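Local coordinates for protein cortical-lytic enzyme (Bacillus cereus, PDB 4S3J) that acts as an N-acetylglucosaminidase that degrades partially broken-down spore cortex peptidoglycan during germination, recognising its muramic acid delta-lactam residues, at residues E304-A309 and Q316-G321; Q322-F327 and Q416-L421. All coordinates share one frame; numbering follows the deposited sequence.

Interactions 1 and 2 illustrate how one barrel strand can serve two different helices along its length. Both use strand 318-330 of the TIM barrel in this family 18 glycosyl hydrolase, and their centres lie about 18 Å apart. Interaction 1 comes first along the chain: helix 299-312 packs on the beginning of the strand that directly follows it. Interaction 2 begins at residue 322, directly after interaction 1 ends at 321, but its partner, helix 415-424, arrives almost ninety residues later, beyond the neighbouring strand 404-408. A local contact and a long-range one are therefore joined in series, tying sequence-distant parts of the barrel to the same strand.

Interaction 1: E304-A309 and Q316-G321; sequences EVLQYA and QKIMMG
In I318 the first torsion (chi1 -61°) sets CG2 opposite the backbone N and CG1 beside it, which orients the two branches so that they meet L306 and A309 of the helix separately. The CG1 branch carries CD1 to the methyl of A309, with I318 CD1 3.6 Å from A309 CB; this is the closest approach between the segments. The other branch, CG2, meets L306, with I318 CG2 and L306 CD2 3.9 Å apart. L306 has its CG beside the backbone N (chi1 -64°), and its end comes nearer the strand than its CB direction suggests: while CD2 meets I318, L306 CD1 lies 4.1 Å from M320 SD. The L306 and M320 side chains cross at about a right angle, and the contact is between one methyl and the sulfur. No hydrogen bond crosses the interface, and all four touching residues are buried.

M319, between the two strand residues that make contact, turns its CB away from the helix. On the strand's flanks, M319 shares backbone hydrogen bonds with V279 and I281, and I318 and M320 with G404. Helix and strand run nearly antiparallel, at 163°, their axes approaching to 10.2 Å. This is the apolar seam of a beta-alpha-beta unit, formed by strand 278-281, helix 299-312 and strand 318-330, in the TIM barrel of family 18 glycosyl hydrolases.

Interaction 2: Q322-F327 and Q416-L421; sequences QNLYGF and QNWRLL
Near the middle of strand 318-330, where a short loop interrupts it, the chain meets helix 415-424, which follows the adjacent barrel strand 404-408, and L324 makes the whole contact from the strand side. Its two methyls reach two successive helix residues: L324 CD1 is 3.9 Å from CZ2 of W418, approaching the indole obliquely, and L324 CD2 is 3.9 Å from ND2 of N417. With its CG anti to the backbone N (chi1 170°), N417 points its amide nitrogen down at the indole, ND2 3.3 Å above the centre of one ring face, CG and OD1 standing farther off. The leucine fork thus straddles amide and indole. Y407 of strand 404-408 also meets the W418 ring, and touches L324.

Two side-chain-to-backbone bonds span the loop around L324, probably limiting its freedom. Q322 NE2 donates to N323 O at 3.1 Å, and N323 ND2 donates to Y325 O at 2.9 Å in a nearly straight bond. N323 CB sits over one face of the Y325 ring, displaced toward its rim. A helix following one barrel strand here packs on the loop interrupting its neighbour, within the closed strand-and-helix layering of a TIM barrel.

Interaction 1: E304-A309 and Q316-G321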
loop_
_atom_site.group_PDB
_atom_site.type_symbol
_atom_site.label_atom_id
_atom_site.label_comp_id
_atom_site.label_asym_id
_atom_site.label_seq_id
_atom_site.Cartn_x
_atom_site.Cartn_y
_atom_site.Cartn_z
ATOM N N GLU A 304 3.703 8.164 13.198
ATOM C CA GLU A 304 3.021 8.313 14.502
ATOM C C GLU A 304 2.065 7.161 14.767
ATOM O O GLU A 304 1.973 6.646 15.896
ATOM C CB GLU A 304 2.264 9.631 14.572
ATOM C CG GLU A 304 3.144 10.872 14.623
ATOM C CD GLU A 304 2.334 12.149 14.806
ATOM O OE1 GLU A 304 1.251 12.091 15.426
ATOM O OE2 GLU A 304 2.778 13.210 14.321
ATOM N N VAL A 305 1.325 6.773 13.734
ATOM C CA VAL A 305 0.390 5.655 13.852
ATOM C C VAL A 305 1.137 4.342 14.083
ATOM O O VAL A 305 0.738 3.547 14.933
ATOM C CB VAL A 305 -0.532 5.521 12.594
ATOM C CG1 VAL A 305 -1.357 4.238 12.667
ATOM C CG2 VAL A 305 -1.459 6.711 12.471
ATOM N N LEU A 306 2.211 4.096 13.340
ATOM C CA LEU A 306 2.978 2.874 13.558
ATOM C C LEU A 306 3.570 2.827 14.969
ATOM O O LEU A 306 3.591 1.758 15.589
ATOM C CB LEU A 306 4.096 2.722 12.531
ATOM C CG LEU A 306 3.591 2.568 11.097
ATOM C CD1 LEU A 306 4.798 2.460 10.162
ATOM C CD2 LEU A 306 2.670 1.375 10.911
ATOM N N GLN A 307 4.051 3.964 15.467
ATOM C CA GLN A 307 4.611 4.013 16.817
ATOM C C GLN A 307 3.532 3.742 17.860
ATOM O O GLN A 307 3.774 3.027 18.833
ATOM C CB GLN A 307 5.264 5.362 17.089
ATOM C CG GLN A 307 6.519 5.617 16.284
ATOM C CD GLN A 307 7.052 7.007 16.506
ATOM O OE1 GLN A 307 6.307 7.981 16.469
ATOM N NE2 GLN A 307 8.336 7.105 16.770
ATOM N N TYR A 308 2.342 4.307 17.660
ATOM C CA TYR A 308 1.257 4.045 18.593
ATOM C C TYR A 308 0.893 2.568 18.521
ATOM O O TYR A 308 0.743 1.923 19.552
ATOM C CB TYR A 308 0.029 4.899 18.310
ATOM C CG TYR A 308 -1.144 4.409 19.130
ATOM C CD1 TYR A 308 -1.182 4.601 20.498
ATOM C CD2 TYR A 308 -2.162 3.698 18.543
ATOM C CE1 TYR A 308 -2.241 4.128 21.257
ATOM C CE2 TYR A 308 -3.234 3.213 19.287
ATOM C CZ TYR A 308 -3.256 3.429 20.647
ATOM O OH TYR A 308 -4.315 2.947 21.393
ATOM N N ALA A 309 0.789 2.022 17.311
ATOM C CA ALA A 309 0.428 0.612 17.157
ATOM C C ALA A 309 1.414 -0.319 17.886
ATOM O O ALA A 309 1.002 -1.259 18.559
ATOM C CB ALA A 309 0.344 0.247 15.693
ATOM N N GLN A 316 5.579 -7.328 14.664
ATOM C CA GLN A 316 5.456 -8.277 13.551
ATOM C C GLN A 316 4.009 -8.456 13.093
ATOM O O GLN A 316 3.759 -8.922 11.978
ATOM C CB GLN A 316 6.019 -9.646 13.935
ATOM C CG GLN A 316 5.381 -10.274 15.157
ATOM C CD GLN A 316 6.102 -9.937 16.450
ATOM O OE1 GLN A 316 6.520 -8.800 16.673
ATOM N NE2 GLN A 316 6.236 -10.929 17.318
ATOM N N LYS A 317 3.054 -8.126 13.956
ATOM C CA LYS A 317 1.652 -8.261 13.601
ATOM C C LYS A 317 1.132 -7.093 12.759
ATOM O O LYS A 317 0.006 -7.134 12.279
ATOM C CB LYS A 317 0.785 -8.386 14.850
ATOM C CG LYS A 317 1.013 -9.653 15.604
ATOM C CD LYS A 317 -0.132 -9.926 16.578
ATOM C CE LYS A 317 0.084 -11.246 17.333
ATOM N NZ LYS A 317 -1.076 -11.642 18.179
ATOM N N ILE A 318 1.942 -6.052 12.604
ATOM C CA ILE A 318 1.468 -4.828 11.953
ATOM C C ILE A 318 1.734 -4.817 10.443
ATOM O O ILE A 318 2.892 -4.918 10.001
ATOM C CB ILE A 318 2.109 -3.574 12.592
ATOM C CG1 ILE A 318 1.725 -3.481 14.066
ATOM C CG2 ILE A 318 1.661 -2.304 11.839
ATOM C CD1 ILE A 318 2.530 -2.476 14.876
ATOM N N MET A 319 0.653 -4.692 9.672
ATOM C CA MET A 319 0.730 -4.453 8.236
ATOM C C MET A 319 0.342 -3.011 7.979
ATOM O O MET A 319 -0.774 -2.599 8.288
ATOM C CB MET A 319 -0.181 -5.397 7.446
ATOM C CG MET A 319 0.004 -6.884 7.740
ATOM S SD MET A 319 1.607 -7.502 7.159
ATOM C CE MET A 319 1.916 -8.805 8.364
ATOM N N MET A 320 1.282 -2.247 7.436
ATOM C CA MET A 320 1.065 -0.838 7.110
ATOM C C MET A 320 0.239 -0.689 5.840
ATOM O O MET A 320 0.653 -1.134 4.764
ATOM C CB MET A 320 2.418 -0.127 6.936
ATOM C CG MET A 320 2.313 1.365 6.593
ATOM S SD MET A 320 3.928 2.067 6.171
ATOM C CE MET A 320 4.176 1.372 4.544
ATOM N N GLY A 321 -0.921 -0.051 5.952
ATOM C CA GLY A 321 -1.730 0.248 4.781
ATOM C C GLY A 321 -1.044 1.255 3.884
ATOM O O GLY A 321 -0.446 2.216 4.363
#

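Interaction 2: Q322-F327 and Q416-L421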
loop_
_atom_site.group_PDB
_atom_site.type_symbol
_atom_site.label_atom_id
_atom_site.label_comp_id
_atom_site.label_asym_id
_atom_site.label_seq_id
_atom_site.Cartn_x
_atom_site.Cartn_y
_atom_site.Cartn_z
ATOM N N GLN A 322 -1.084 1.002 2.574
ATOM C CA GLN A 322 -0.483 1.899 1.598
ATOM C C GLN A 322 -1.386 2.086 0.391
ATOM O O GLN A 322 -1.711 1.127 -0.294
ATOM C CB GLN A 322 0.866 1.353 1.149
ATOM C CG GLN A 322 1.573 2.236 0.130
ATOM C CD GLN A 322 1.925 3.610 0.694
ATOM O OE1 GLN A 322 2.492 3.723 1.785
ATOM N NE2 GLN A 322 1.580 4.661 -0.049
ATOM N N ASN A 323 -1.735 3.335 0.110
ATOM C CA ASN A 323 -2.489 3.686 -1.083
ATOM C C ASN A 323 -1.609 3.599 -2.319
ATOM O O ASN A 323 -0.428 3.983 -2.272
ATOM C CB ASN A 323 -3.045 5.109 -0.954
ATOM C CG ASN A 323 -1.956 6.121 -0.662
ATOM O OD1 ASN A 323 -1.340 6.093 0.421
ATOM N ND2 ASN A 323 -1.660 6.984 -1.636
ATOM N N LEU A 324 -2.178 3.116 -3.417
ATOM C CA LEU A 324 -1.500 3.210 -4.711
ATOM C C LEU A 324 -2.058 4.384 -5.532
ATOM O O LEU A 324 -1.444 4.802 -6.532
ATOM C CB LEU A 324 -1.635 1.887 -5.475
ATOM C CG LEU A 324 -0.839 0.711 -4.881
ATOM C CD1 LEU A 324 -1.196 -0.579 -5.625
ATOM C CD2 LEU A 324 0.631 0.988 -4.975
ATOM N N TYR A 325 -3.188 4.931 -5.091
ATOM C CA TYR A 325 -3.849 6.030 -5.787
ATOM C C TYR A 325 -3.393 7.397 -5.291
ATOM O O TYR A 325 -2.943 7.546 -4.151
ATOM C CB TYR A 325 -5.376 5.924 -5.614
ATOM C CG TYR A 325 -5.778 5.866 -4.149
ATOM C CD1 TYR A 325 -5.836 4.647 -3.464
ATOM C CD2 TYR A 325 -6.081 7.027 -3.432
ATOM C CE1 TYR A 325 -6.168 4.594 -2.124
ATOM C CE2 TYR A 325 -6.430 6.970 -2.080
ATOM C CZ TYR A 325 -6.468 5.755 -1.442
ATOM O OH TYR A 325 -6.780 5.702 -0.119
ATOM N N GLY A 326 -3.529 8.396 -6.169
ATOM C CA GLY A 326 -3.493 9.789 -5.780
ATOM C C GLY A 326 -4.852 10.392 -6.111
ATOM O O GLY A 326 -5.772 9.667 -6.524
ATOM N N PHE A 327 -4.980 11.713 -5.949
ATOM C CA PHE A 327 -6.206 12.424 -6.333
ATOM C C PHE A 327 -5.877 13.677 -7.128
ATOM O O PHE A 327 -4.830 14.302 -6.924
ATOM C CB PHE A 327 -7.034 12.827 -5.116
ATOM C CG PHE A 327 -7.695 11.668 -4.407
ATOM C CD1 PHE A 327 -8.717 10.959 -5.011
ATOM C CD2 PHE A 327 -7.277 11.309 -3.155
ATOM C CE1 PHE A 327 -9.329 9.884 -4.349
ATOM C CE2 PHE A 327 -7.870 10.245 -2.483
ATOM C CZ PHE A 327 -8.899 9.533 -3.093
ATOM N N GLN A 416 6.906 0.696 -10.806
ATOM C CA GLN A 416 8.081 0.871 -9.974
ATOM C C GLN A 416 7.836 0.379 -8.553
ATOM O O GLN A 416 8.757 -0.052 -7.880
ATOM C CB GLN A 416 8.512 2.329 -9.940
ATOM C CG GLN A 416 8.850 2.894 -11.291
ATOM C CD GLN A 416 7.698 3.573 -11.976
ATOM O OE1 GLN A 416 6.527 3.386 -11.622
ATOM N NE2 GLN A 416 8.017 4.365 -12.990
ATOM N N ASN A 417 6.597 0.473 -8.071
ATOM C CA ASN A 417 6.314 -0.009 -6.728
ATOM C C ASN A 417 6.652 -1.491 -6.574
ATOM O O ASN A 417 7.285 -1.909 -5.588
ATOM C CB ASN A 417 4.843 0.242 -6.378
ATOM C CG ASN A 417 4.441 -0.446 -5.102
ATOM O OD1 ASN A 417 4.895 -0.053 -4.018
ATOM N ND2 ASN A 417 3.628 -1.495 -5.209
ATOM N N TRP A 418 6.231 -2.292 -7.546
ATOM C CA TRP A 418 6.380 -3.733 -7.438
ATOM C C TRP A 418 7.840 -4.152 -7.626
ATOM O O TRP A 418 8.343 -4.993 -6.886
ATOM C CB TRP A 418 5.438 -4.410 -8.438
ATOM C CG TRP A 418 4.020 -3.980 -8.165
ATOM C CD1 TRP A 418 3.259 -3.132 -8.905
ATOM C CD2 TRP A 418 3.228 -4.336 -7.023
ATOM N NE1 TRP A 418 2.020 -2.955 -8.310
ATOM C CE2 TRP A 418 1.986 -3.675 -7.147
ATOM C CE3 TRP A 418 3.445 -5.155 -5.917
ATOM C CZ2 TRP A 418 0.971 -3.822 -6.203
ATOM C CZ3 TRP A 418 2.437 -5.290 -4.986
ATOM C CH2 TRP A 418 1.222 -4.635 -5.140
ATOM N N ARG A 419 8.540 -3.503 -8.548
ATOM C CA ARG A 419 9.959 -3.780 -8.724
ATOM C C ARG A 419 10.746 -3.375 -7.475
ATOM O O ARG A 419 11.630 -4.101 -7.044
ATOM C CB ARG A 419 10.509 -3.072 -9.959
ATOM C CG ARG A 419 12.019 -3.267 -10.116
ATOM C CD ARG A 419 12.370 -4.733 -10.363
ATOM N NE ARG A 419 13.811 -4.947 -10.502
ATOM C CZ ARG A 419 14.483 -4.836 -11.646
ATOM N NH1 ARG A 419 13.859 -4.473 -12.764
ATOM N NH2 ARG A 419 15.793 -5.056 -11.665
ATOM N N LEU A 420 10.447 -2.217 -6.899
ATOM C CA LEU A 420 11.169 -1.785 -5.712
ATOM C C LEU A 420 10.870 -2.689 -4.517
ATOM O O LEU A 420 11.721 -2.893 -3.663
ATOM C CB LEU A 420 10.849 -0.330 -5.387
ATOM C CG LEU A 420 11.488 0.688 -6.336
ATOM C CD1 LEU A 420 10.889 2.052 -6.059
ATOM C CD2 LEU A 420 12.992 0.696 -6.204
ATOM N N LEU A 421 9.653 -3.236 -4.451
ATOM C CA LEU A 421 9.313 -4.138 -3.363
ATOM C C LEU A 421 10.276 -5.330 -3.348
ATOM O O LEU A 421 10.803 -5.691 -2.279
ATOM C CB LEU A 421 7.861 -4.623 -3.500
ATOM C CG LEU A 421 7.348 -5.493 -2.345
ATOM C CD1 LEU A 421 7.185 -4.693 -1.038
ATOM C CD2 LEU A 421 6.051 -6.147 -2.744
#